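Local coordinates for 2-Cys peroxiredoxin (Plasmodium yoelii, PDB 2H01), which probably acts as a thiol-specific peroxidase, reducing hydrogen peroxide to water and organic hydroperoxides to alcohols, at residues 81-86 and 92-97; 35-40 and 49-54; 10-15 and 74-79. One frame throughout, in Å; residues are numbered along the deposited sequence.

Overall arrangement
From the N terminus, strand 10-14 comes first, and contact 3 joins it to the start of helix 76-83, closing a loop of nearly sixty residues. Nested inside that loop is contact 2, which sets helix 49-56 on strand 33-38 after a short connection that carries C47. Contact 1 follows in series: the end of helix 76-83 meets the loop that leads into strand 98-101, only a few residues further on. Contacts 1 and 3 thus share helix 76-83, while contacts 2 and 3 reach the same mixed sheet. All three touch: W82 of contact 1 packs on Y39 and I51 of contact 2, Y39 on H79 of contact 3, and K83 meets F15 between contacts 1 and 3.

Contact 1: 81-86 and 92-97; sequences AWKKTP and IGNIKH
I92 lays its CG1 over one face of the W82 indole, 3.9 Å from the centroid of the five-membered ring and 25° off its normal, a CH-pi contact in which the two side chains cross at about a right angle. The indole stands there because CG is anti to the backbone N (chi1 -162°). Beyond it, I92 CD1 presses against K83 CG at 3.4 Å, closer than ordinary van der Waals contact. The backbones close the same corner: I92 N donates a nearly straight bond (163°) to W82 O, and G93 N gives one to T85 O. At K83 O and G93 O two acceptors stand 3.0 Å apart, an unfavourable pairing perhaps eased by a bent CA-H...O contact from K83 to G93 O. G93 has positive phi, which suits glycine. This is the far end of a beta-alpha-beta crossover of the thioredoxin fold: strand 66-72 leads to helix 76-83, and the chain doubles back here before entering the parallel strand 98-101. W82 also meets the ring of F43, and its side chain is about 8 Å from that of C47, the predicted peroxidatic cysteine. Only toward the far end of K83 does the fit slacken. The chain, bent at chi3, runs past the exposed N94 on the solvent side; N94 ND2 lies alongside, 3.7 Å from K83 CE. The ammonium of the buried lysine is well supplied: K83 NZ donates to I95 O at 3.1 Å, to F15 O and, at 2.7 Å, to a water that reaches on to H97 O, with weak bonds to N18 OD1 and G16 O.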
loop_
_atom_site.group_PDB
_atom_site.type_symbol
_atom_site.label_atom_id
_atom_site.label_comp_id
_atom_site.label_asym_id
_atom_site.label_seq_id
_atom_site.Cartn_x
_atom_site.Cartn_y
_atom_site.Cartn_z
ATOM N N ALA A 81 2.708 -15.934 11.039
ATOM C CA ALA A 81 3.050 -17.292 10.653
ATOM C C ALA A 81 3.577 -17.341 9.221
ATOM O O ALA A 81 4.409 -18.189 8.894
ATOM C CB ALA A 81 1.825 -18.201 10.788
ATOM N N TRP A 82 3.097 -16.436 8.372
ATOM C CA TRP A 82 3.536 -16.405 6.979
ATOM C C TRP A 82 4.929 -15.789 6.865
ATOM O O TRP A 82 5.692 -16.131 5.965
ATOM C CB TRP A 82 2.547 -15.614 6.127
ATOM C CG TRP A 82 2.659 -15.873 4.660
ATOM C CD1 TRP A 82 3.083 -17.019 4.063
ATOM C CD2 TRP A 82 2.208 -15.015 3.605
ATOM N NE1 TRP A 82 2.919 -16.939 2.699
ATOM C CE2 TRP A 82 2.382 -15.718 2.392
ATOM C CE3 TRP A 82 1.668 -13.722 3.570
ATOM C CZ2 TRP A 82 2.033 -15.173 1.152
ATOM C CZ3 TRP A 82 1.321 -13.179 2.341
ATOM C CH2 TRP A 82 1.503 -13.906 1.145
ATOM N N LYS A 83 5.250 -14.875 7.776
ATOM C CA LYS A 83 6.563 -14.246 7.783
ATOM C C LYS A 83 7.589 -15.249 8.319
ATOM O O LYS A 83 8.757 -15.212 7.940
ATOM C CB LYS A 83 6.566 -12.985 8.662
ATOM C CG LYS A 83 5.754 -11.818 8.106
ATOM C CD LYS A 83 5.933 -10.560 8.942
ATOM C CE LYS A 83 7.383 -10.104 8.945
ATOM N NZ LYS A 83 7.579 -8.803 9.633
ATOM N N LYS A 84 7.146 -16.139 9.207
ATOM C CA LYS A 84 8.039 -17.146 9.776
ATOM C C LYS A 84 8.207 -18.345 8.852
ATOM O O LYS A 84 8.818 -19.345 9.233
ATOM C CB LYS A 84 7.524 -17.616 11.136
ATOM C CG LYS A 84 7.778 -16.622 12.241
ATOM C CD LYS A 84 7.156 -17.079 13.533
ATOM C CE LYS A 84 7.480 -16.102 14.639
ATOM N NZ LYS A 84 6.581 -16.326 15.812
ATOM N N THR A 85 7.663 -18.229 7.640
ATOM C CA THR A 85 7.748 -19.292 6.638
ATOM C C THR A 85 8.679 -18.849 5.507
ATOM O O THR A 85 8.390 -17.891 4.786
ATOM C CB THR A 85 6.354 -19.622 6.050
ATOM O OG1 THR A 85 5.460 -19.984 7.113
ATOM C CG2 THR A 85 6.451 -20.780 5.065
ATOM N N PRO A 86 9.806 -19.560 5.334
ATOM C CA PRO A 86 10.831 -19.297 4.319
ATOM C C PRO A 86 10.297 -19.286 2.902
ATOM O O PRO A 86 9.365 -20.025 2.570
ATOM C CB PRO A 86 11.831 -20.437 4.522
ATOM C CG PRO A 86 11.622 -20.847 5.956
ATOM C CD PRO A 86 10.129 -20.782 6.093
ATOM N N ILE A 92 6.670 -15.586 2.909
ATOM C CA ILE A 92 7.228 -14.308 2.488
ATOM C C ILE A 92 8.512 -14.011 3.192
ATOM O O ILE A 92 9.171 -13.044 2.883
ATOM C CB ILE A 92 6.255 -13.153 2.722
ATOM C CG1 ILE A 92 5.388 -13.430 3.934
ATOM C CG2 ILE A 92 5.430 -12.888 1.497
ATOM C CD1 ILE A 92 5.089 -12.233 4.750
ATOM N N GLY A 93 8.845 -14.840 4.166
ATOM C CA GLY A 93 10.006 -14.620 4.996
ATOM C C GLY A 93 9.891 -13.352 5.795
ATOM O O GLY A 93 8.805 -12.851 6.042
ATOM N N ASN A 94 11.036 -12.819 6.176
ATOM C CA ASN A 94 11.090 -11.722 7.121
ATOM C C ASN A 94 11.042 -10.328 6.494
ATOM O O ASN A 94 11.990 -9.571 6.606
ATOM C CB ASN A 94 12.321 -11.855 7.987
ATOM C CG ASN A 94 12.169 -11.172 9.287
ATOM O OD1 ASN A 94 13.139 -10.946 9.987
ATOM N ND2 ASN A 94 10.948 -10.823 9.627
ATOM N N ILE A 95 9.938 -9.995 5.841
ATOM C CA ILE A 95 9.789 -8.677 5.258
ATOM C C ILE A 95 9.819 -7.585 6.310
ATOM O O ILE A 95 9.468 -7.786 7.465
ATOM C CB ILE A 95 8.520 -8.571 4.416
ATOM C CG1 ILE A 95 7.274 -8.662 5.302
ATOM C CG2 ILE A 95 8.525 -9.593 3.340
ATOM C CD1 ILE A 95 6.109 -7.916 4.780
ATOM N N LYS A 96 10.264 -6.419 5.900
ATOM C CA LYS A 96 10.705 -5.440 6.853
ATOM C C LYS A 96 9.729 -4.273 6.983
ATOM O O LYS A 96 9.925 -3.367 7.778
ATOM C CB LYS A 96 12.129 -5.015 6.547
ATOM C CG LYS A 96 13.149 -6.018 7.024
ATOM C CD LYS A 96 12.943 -6.340 8.495
ATOM C CE LYS A 96 13.616 -7.642 8.925
ATOM N NZ LYS A 96 15.091 -7.640 8.880
ATOM N N HIS A 97 8.645 -4.338 6.227
ATOM C CA HIS A 97 7.616 -3.300 6.292
ATOM C C HIS A 97 6.350 -3.919 6.904
ATOM O O HIS A 97 6.198 -5.136 6.917
ATOM C CB HIS A 97 7.337 -2.705 4.904
ATOM C CG HIS A 97 6.761 -3.671 3.915
ATOM N ND1 HIS A 97 5.407 -3.889 3.790
ATOM C CD2 HIS A 97 7.354 -4.427 2.960
ATOM C CE1 HIS A 97 5.187 -4.730 2.795
ATOM N NE2 HIS A 97 6.353 -5.070 2.274
HETATM O O HOH W 1 5.602 -7.321 8.585
#

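Contact 2: 35-40 and 49-54; sequences LLYFYP and SEIIAL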
loop_
_atom_site.group_PDB
_atom_site.type_symbol
_atom_site.label_atom_id
_atom_site.label_comp_id
_atom_site.label_asym_id
_atom_site.label_seq_id
_atom_site.Cartn_x
_atom_site.Cartn_y
_atom_site.Cartn_z
ATOM N N LEU A 35 1.878 4.160 0.968
ATOM C CA LEU A 35 1.594 3.313 -0.185
ATOM C C LEU A 35 0.860 2.111 0.403
ATOM O O LEU A 35 1.479 1.203 0.968
ATOM C CB LEU A 35 2.870 2.848 -0.901
ATOM C CG LEU A 35 2.772 2.252 -2.331
ATOM C CD1 LEU A 35 2.157 0.871 -2.329
ATOM C CD2 LEU A 35 1.959 3.170 -3.206
ATOM N N LEU A 36 -0.464 2.133 0.302
ATOM C CA LEU A 36 -1.296 1.046 0.800
ATOM C C LEU A 36 -1.585 0.118 -0.370
ATOM O O LEU A 36 -2.061 0.571 -1.417
ATOM C CB LEU A 36 -2.624 1.590 1.345
ATOM C CG LEU A 36 -3.649 0.506 1.740
ATOM C CD1 LEU A 36 -3.159 -0.237 2.978
ATOM C CD2 LEU A 36 -5.019 1.126 2.005
ATOM N N TYR A 37 -1.299 -1.172 -0.206
ATOM C CA TYR A 37 -1.557 -2.128 -1.275
ATOM C C TYR A 37 -2.338 -3.331 -0.771
ATOM O O TYR A 37 -2.226 -3.712 0.393
ATOM C CB TYR A 37 -0.244 -2.586 -1.941
ATOM C CG TYR A 37 0.662 -3.459 -1.087
ATOM C CD1 TYR A 37 1.626 -2.899 -0.254
ATOM C CD2 TYR A 37 0.563 -4.848 -1.136
ATOM C CE1 TYR A 37 2.485 -3.696 0.510
ATOM C CE2 TYR A 37 1.405 -5.661 -0.371
ATOM C CZ TYR A 37 2.366 -5.076 0.445
ATOM O OH TYR A 37 3.207 -5.878 1.175
ATOM N N PHE A 38 -3.136 -3.923 -1.654
ATOM C CA PHE A 38 -3.957 -5.079 -1.299
ATOM C C PHE A 38 -3.624 -6.352 -2.068
ATOM O O PHE A 38 -3.277 -6.320 -3.244
ATOM C CB PHE A 38 -5.449 -4.796 -1.547
ATOM C CG PHE A 38 -6.043 -3.758 -0.647
ATOM C CD1 PHE A 38 -5.932 -2.406 -0.950
ATOM C CD2 PHE A 38 -6.723 -4.131 0.510
ATOM C CE1 PHE A 38 -6.493 -1.427 -0.111
ATOM C CE2 PHE A 38 -7.287 -3.167 1.360
ATOM C CZ PHE A 38 -7.169 -1.809 1.043
ATOM N N TYR A 39 -3.728 -7.483 -1.390
ATOM C CA TYR A 39 -3.531 -8.766 -2.046
ATOM C C TYR A 39 -4.625 -9.668 -1.459
ATOM O O TYR A 39 -5.100 -9.437 -0.353
ATOM C CB TYR A 39 -2.120 -9.321 -1.815
ATOM C CG TYR A 39 -1.722 -9.543 -0.377
ATOM C CD1 TYR A 39 -1.276 -8.485 0.415
ATOM C CD2 TYR A 39 -1.783 -10.823 0.194
ATOM C CE1 TYR A 39 -0.898 -8.690 1.733
ATOM C CE2 TYR A 39 -1.413 -11.040 1.514
ATOM C CZ TYR A 39 -0.970 -9.970 2.276
ATOM O OH TYR A 39 -0.602 -10.174 3.576
ATOM N N PRO A 40 -5.058 -10.684 -2.215
ATOM C CA PRO A 40 -6.102 -11.616 -1.782
ATOM C C PRO A 40 -5.871 -12.344 -0.458
ATOM O O PRO A 40 -6.582 -12.129 0.524
ATOM C CB PRO A 40 -6.191 -12.608 -2.947
ATOM C CG PRO A 40 -5.731 -11.816 -4.133
ATOM C CD PRO A 40 -4.575 -11.026 -3.567
ATOM N N SER A 49 4.586 -11.960 -5.614
ATOM C CA SER A 49 5.527 -11.065 -6.271
ATOM C C SER A 49 5.359 -9.594 -5.879
ATOM O O SER A 49 6.315 -8.836 -5.947
ATOM C CB SER A 49 5.444 -11.217 -7.799
ATOM O OG SER A 49 4.253 -10.649 -8.317
ATOM N N GLU A 50 4.164 -9.185 -5.464
ATOM C CA GLU A 50 3.974 -7.788 -5.092
ATOM C C GLU A 50 4.575 -7.490 -3.727
ATOM O O GLU A 50 5.243 -6.469 -3.550
ATOM C CB GLU A 50 2.486 -7.391 -5.116
ATOM C CG GLU A 50 1.511 -8.527 -4.863
ATOM C CD GLU A 50 1.291 -9.401 -6.095
ATOM O OE1 GLU A 50 0.965 -8.849 -7.170
ATOM O OE2 GLU A 50 1.431 -10.638 -5.982
ATOM N N ILE A 51 4.363 -8.348 -2.744
ATOM C CA ILE A 51 4.948 -8.101 -1.442
ATOM C C ILE A 51 6.470 -8.128 -1.500
ATOM O O ILE A 51 7.137 -7.235 -1.004
ATOM C CB ILE A 51 4.447 -9.098 -0.394
ATOM C CG1 ILE A 51 2.942 -8.943 -0.176
ATOM C CG2 ILE A 51 5.221 -8.933 0.884
ATOM C CD1 ILE A 51 2.288 -10.081 0.524
ATOM N N ILE A 52 7.046 -8.856 -1.924
ATOM C CA ILE A 52 8.453 -9.021 -2.265
ATOM C C ILE A 52 8.886 -8.021 -3.331
ATOM O O ILE A 52 9.941 -7.381 -3.215
ATOM C CB ILE A 52 8.726 -10.460 -2.748
ATOM C CG1 ILE A 52 8.105 -11.473 -1.785
ATOM C CG2 ILE A 52 10.221 -10.698 -2.890
ATOM C CD1 ILE A 52 8.060 -12.883 -2.329
ATOM N N ALA A 53 8.477 -7.877 -4.191
ATOM C CA ALA A 53 8.996 -6.809 -5.047
ATOM C C ALA A 53 9.048 -5.482 -4.275
ATOM O O ALA A 53 10.002 -4.722 -4.411
ATOM C CB ALA A 53 8.130 -6.656 -6.279
ATOM N N LEU A 54 8.022 -5.207 -3.471
ATOM C CA LEU A 54 7.992 -3.969 -2.699
ATOM C C LEU A 54 9.015 -3.972 -1.567
ATOM O O LEU A 54 9.767 -3.003 -1.400
ATOM C CB LEU A 54 6.594 -3.719 -2.116
ATOM C CG LEU A 54 5.469 -3.469 -3.120
ATOM C CD1 LEU A 54 4.149 -3.351 -2.378
ATOM C CD2 LEU A 54 5.753 -2.200 -3.924
#
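Y39 OH is hydrogen-bonded to OD1 of D42, which holds one end of the ring that I51 covers. I51 CD1 sits squarely over the centre of that ring, 3.7 Å from the Y39 centroid and 12° off the normal, a CH-pi contact. The same isoleucine works on a second tyrosine with a different atom: its CG1 comes to the edge of the Y37 ring, near the ring plane, 3.6 Å from Y37 CE2 and 3.4 Å from Y37 OH. I51 is therefore wedged between two aromatic rings, one met on its face and the other at its rim. L54 and Y37 come at each other head-on, L54 CD1 ending above a face of the ring, 3.5 Å from the centroid and shifted toward the CD1 and CE1 side. Both tyrosines have CG between the backbone N and the carbonyl carbon (chi1 69° for Y37, 59° for Y39), which aims the rings at the helix while the backbones stay apart; the nearest CA atoms, those of Y39 and E50, are separated by 8.2 Å. Strand 33-38 runs between strand 66-72, its parallel partner, and strand 119-127, antiparallel to it, and helix 49-56 covers one face of this thioredoxin-fold sheet. C47, the predicted peroxidatic cysteine, lies just before helix 49-56. Since aliphatic carbon against tyrosine rings, and against one hydroxyl, makes up most of the contact, the helix that follows that cysteine is probably held on the strand by close fit and dispersion, with charge playing no direct part.

Contact 3: 10-15 and 74-79; sequences KAEAVF and DSKFTH
Strand 10-14 passes the first turn of helix 76-83, whose N-cap position is S75 and whose opening backbone bond is H79 N to S75 O. From the strand, E12 and V14 both direct their CB toward the helix, and K76 and H79 answer from the helix side. On the more open side the contact is charged: K76 NZ forms a salt bridge with E12 OE2 at 3.2 Å, meeting the oxygen on its anti side and 20° out of the carboxylate plane. Each chain folds to get there. With K76 CG between the backbone N and the carbonyl carbon (chi1 59°), the lysine runs extended to its last bend at chi4, crossing the glutamate obliquely, while E12 turns at chi2. The aliphatic parts follow, K76 CD coming within 4.0 Å of E12 CB. The ammonium has a second partner in the ring of F20, a cation-pi contact. Further in, one methyl does the packing: V14 CG2 lies 3.4 Å from K76 O and 3.7 Å from H79 CB, fitting against the helix backbone and the root of the histidine. The H79 ring itself is fixed by others, ND1 bonded to OD2 of D42 and NE2 to the carbonyl oxygen of I100; two oxygen partners would probably favour a protonated imidazole. V14 also touches F20 on strand 20-24. Strands 10-14 and 20-24 form the N-terminal beta-hairpin that peroxiredoxins add to the thioredoxin fold, and here that hairpin, paired through 10-14 with strand 98-101, leans on the helix of the beta-alpha-beta crossover from 66-72 to 98-101.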
loop_
_atom_site.group_PDB
_atom_site.type_symbol
_atom_site.label_atom_id
_atom_site.label_comp_id
_atom_site.label_asym_id
_atom_site.label_seq_id
_atom_site.Cartn_x
_atom_site.Cartn_y
_atom_site.Cartn_z
ATOM N N LYS A 10 -8.521 1.660 11.439
ATOM C CA LYS A 10 -7.721 1.279 12.580
ATOM C C LYS A 10 -7.560 -0.234 12.580
ATOM O O LYS A 10 -8.477 -0.955 12.912
ATOM C CB LYS A 10 -8.410 1.721 13.867
ATOM C CG LYS A 10 -7.451 2.004 14.995
ATOM C CD LYS A 10 -7.950 1.534 16.336
ATOM C CE LYS A 10 -9.334 2.062 16.636
ATOM N NZ LYS A 10 -9.331 3.299 17.456
ATOM N N ALA A 11 -6.395 -0.714 12.186
ATOM C CA ALA A 11 -6.199 -2.163 12.079
ATOM C C ALA A 11 -5.074 -2.769 12.902
ATOM O O ALA A 11 -4.112 -2.088 13.253
ATOM C CB ALA A 11 -6.002 -2.548 10.610
ATOM N N GLU A 12 -5.215 -4.056 13.215
ATOM C CA GLU A 12 -4.193 -4.790 13.951
ATOM C C GLU A 12 -3.057 -4.917 12.939
ATOM O O GLU A 12 -3.304 -4.904 11.731
ATOM C CB GLU A 12 -4.681 -6.192 14.353
ATOM C CG GLU A 12 -5.771 -6.236 15.429
ATOM C CD GLU A 12 -5.350 -5.572 16.738
ATOM O OE1 GLU A 12 -5.215 -4.331 16.758
ATOM O OE2 GLU A 12 -5.149 -6.287 17.747
ATOM N N ALA A 13 -1.827 -5.052 13.413
ATOM C CA ALA A 13 -0.709 -5.131 12.490
ATOM C C ALA A 13 0.486 -5.921 12.985
ATOM O O ALA A 13 0.711 -6.058 14.186
ATOM C CB ALA A 13 -0.256 -3.721 12.119
ATOM N N VAL A 14 1.157 -6.554 12.038
ATOM C CA VAL A 14 2.458 -7.125 12.260
ATOM C C VAL A 14 3.528 -6.272 11.650
ATOM O O VAL A 14 3.543 -6.040 10.448
ATOM C CB VAL A 14 2.592 -8.473 11.641
ATOM C CG1 VAL A 14 3.826 -9.146 12.155
ATOM C CG2 VAL A 14 1.382 -9.278 11.896
ATOM N N PHE A 15 4.442 -5.821 12.488
ATOM C CA PHE A 15 5.529 -4.979 12.004
ATOM C C PHE A 15 6.712 -5.773 11.459
ATOM O O PHE A 15 6.718 -7.004 11.494
ATOM C CB PHE A 15 5.996 -4.056 13.133
ATOM C CG PHE A 15 4.920 -3.140 13.656
ATOM C CD1 PHE A 15 4.314 -2.204 12.820
ATOM C CD2 PHE A 15 4.522 -3.200 14.987
ATOM C CE1 PHE A 15 3.330 -1.337 13.304
ATOM C CE2 PHE A 15 3.534 -2.336 15.482
ATOM C CZ PHE A 15 2.939 -1.402 14.638
ATOM N N ASP A 74 -6.654 -11.566 5.820
ATOM C CA ASP A 74 -6.082 -12.463 6.824
ATOM C C ASP A 74 -5.875 -11.815 8.202
ATOM O O ASP A 74 -5.768 -10.606 8.316
ATOM C CB ASP A 74 -4.750 -13.047 6.326
ATOM C CG ASP A 74 -4.899 -13.940 5.100
ATOM O OD1 ASP A 74 -5.299 -15.095 5.236
ATOM O OD2 ASP A 74 -4.614 -13.584 3.952
ATOM N N SER A 75 -5.813 -12.633 9.245
ATOM C CA SER A 75 -5.605 -12.118 10.602
ATOM C C SER A 75 -4.127 -11.799 10.823
ATOM O O SER A 75 -3.273 -12.191 10.019
ATOM C CB SER A 75 -6.042 -13.160 11.638
ATOM O OG SER A 75 -5.187 -14.293 11.587
ATOM N N LYS A 76 -3.828 -11.094 11.914
ATOM C CA LYS A 76 -2.445 -10.754 12.218
ATOM C C LYS A 76 -1.656 -12.010 12.568
ATOM O O LYS A 76 -0.451 -12.085 12.317
ATOM C CB LYS A 76 -2.357 -9.741 13.370
ATOM C CG LYS A 76 -2.969 -10.163 14.701
ATOM C CD LYS A 76 -2.493 -9.195 15.794
ATOM C CE LYS A 76 -2.953 -9.582 17.197
ATOM N NZ LYS A 76 -4.411 -9.362 17.377
ATOM N N PHE A 77 -2.336 -12.998 13.139
ATOM C CA PHE A 77 -1.684 -14.249 13.499
ATOM C C PHE A 77 -1.224 -14.990 12.249
ATOM O O PHE A 77 -0.138 -15.565 12.228
ATOM C CB PHE A 77 -2.636 -15.114 14.315
ATOM C CG PHE A 77 -3.017 -14.498 15.621
ATOM C CD1 PHE A 77 -2.117 -14.477 16.679
ATOM C CD2 PHE A 77 -4.262 -13.917 15.791
ATOM C CE1 PHE A 77 -2.449 -13.887 17.890
ATOM C CE2 PHE A 77 -4.606 -13.323 17.002
ATOM C CZ PHE A 77 -3.696 -13.307 18.056
ATOM N N THR A 78 -2.019 -15.014 11.193
ATOM C CA THR A 78 -1.517 -15.665 10.003
ATOM C C THR A 78 -0.485 -14.900 9.194
ATOM O O THR A 78 0.326 -15.504 8.512
ATOM C CB THR A 78 -2.579 -16.357 9.148
ATOM O OG1 THR A 78 -3.872 -16.107 9.674
ATOM C CG2 THR A 78 -2.623 -15.785 7.780
ATOM N N HIS A 79 -0.485 -13.576 9.319
ATOM C CA HIS A 79 0.602 -12.797 8.721
ATOM C C HIS A 79 1.911 -13.206 9.393
ATOM O O HIS A 79 2.906 -13.492 8.733
ATOM C CB HIS A 79 0.413 -11.286 8.952
ATOM C CG HIS A 79 -0.628 -10.648 8.089
ATOM N ND1 HIS A 79 -1.135 -11.249 6.959
ATOM C CD2 HIS A 79 -1.221 -9.433 8.166
ATOM C CE1 HIS A 79 -1.996 -10.435 6.376
ATOM N NE2 HIS A 79 -2.064 -9.324 7.089
#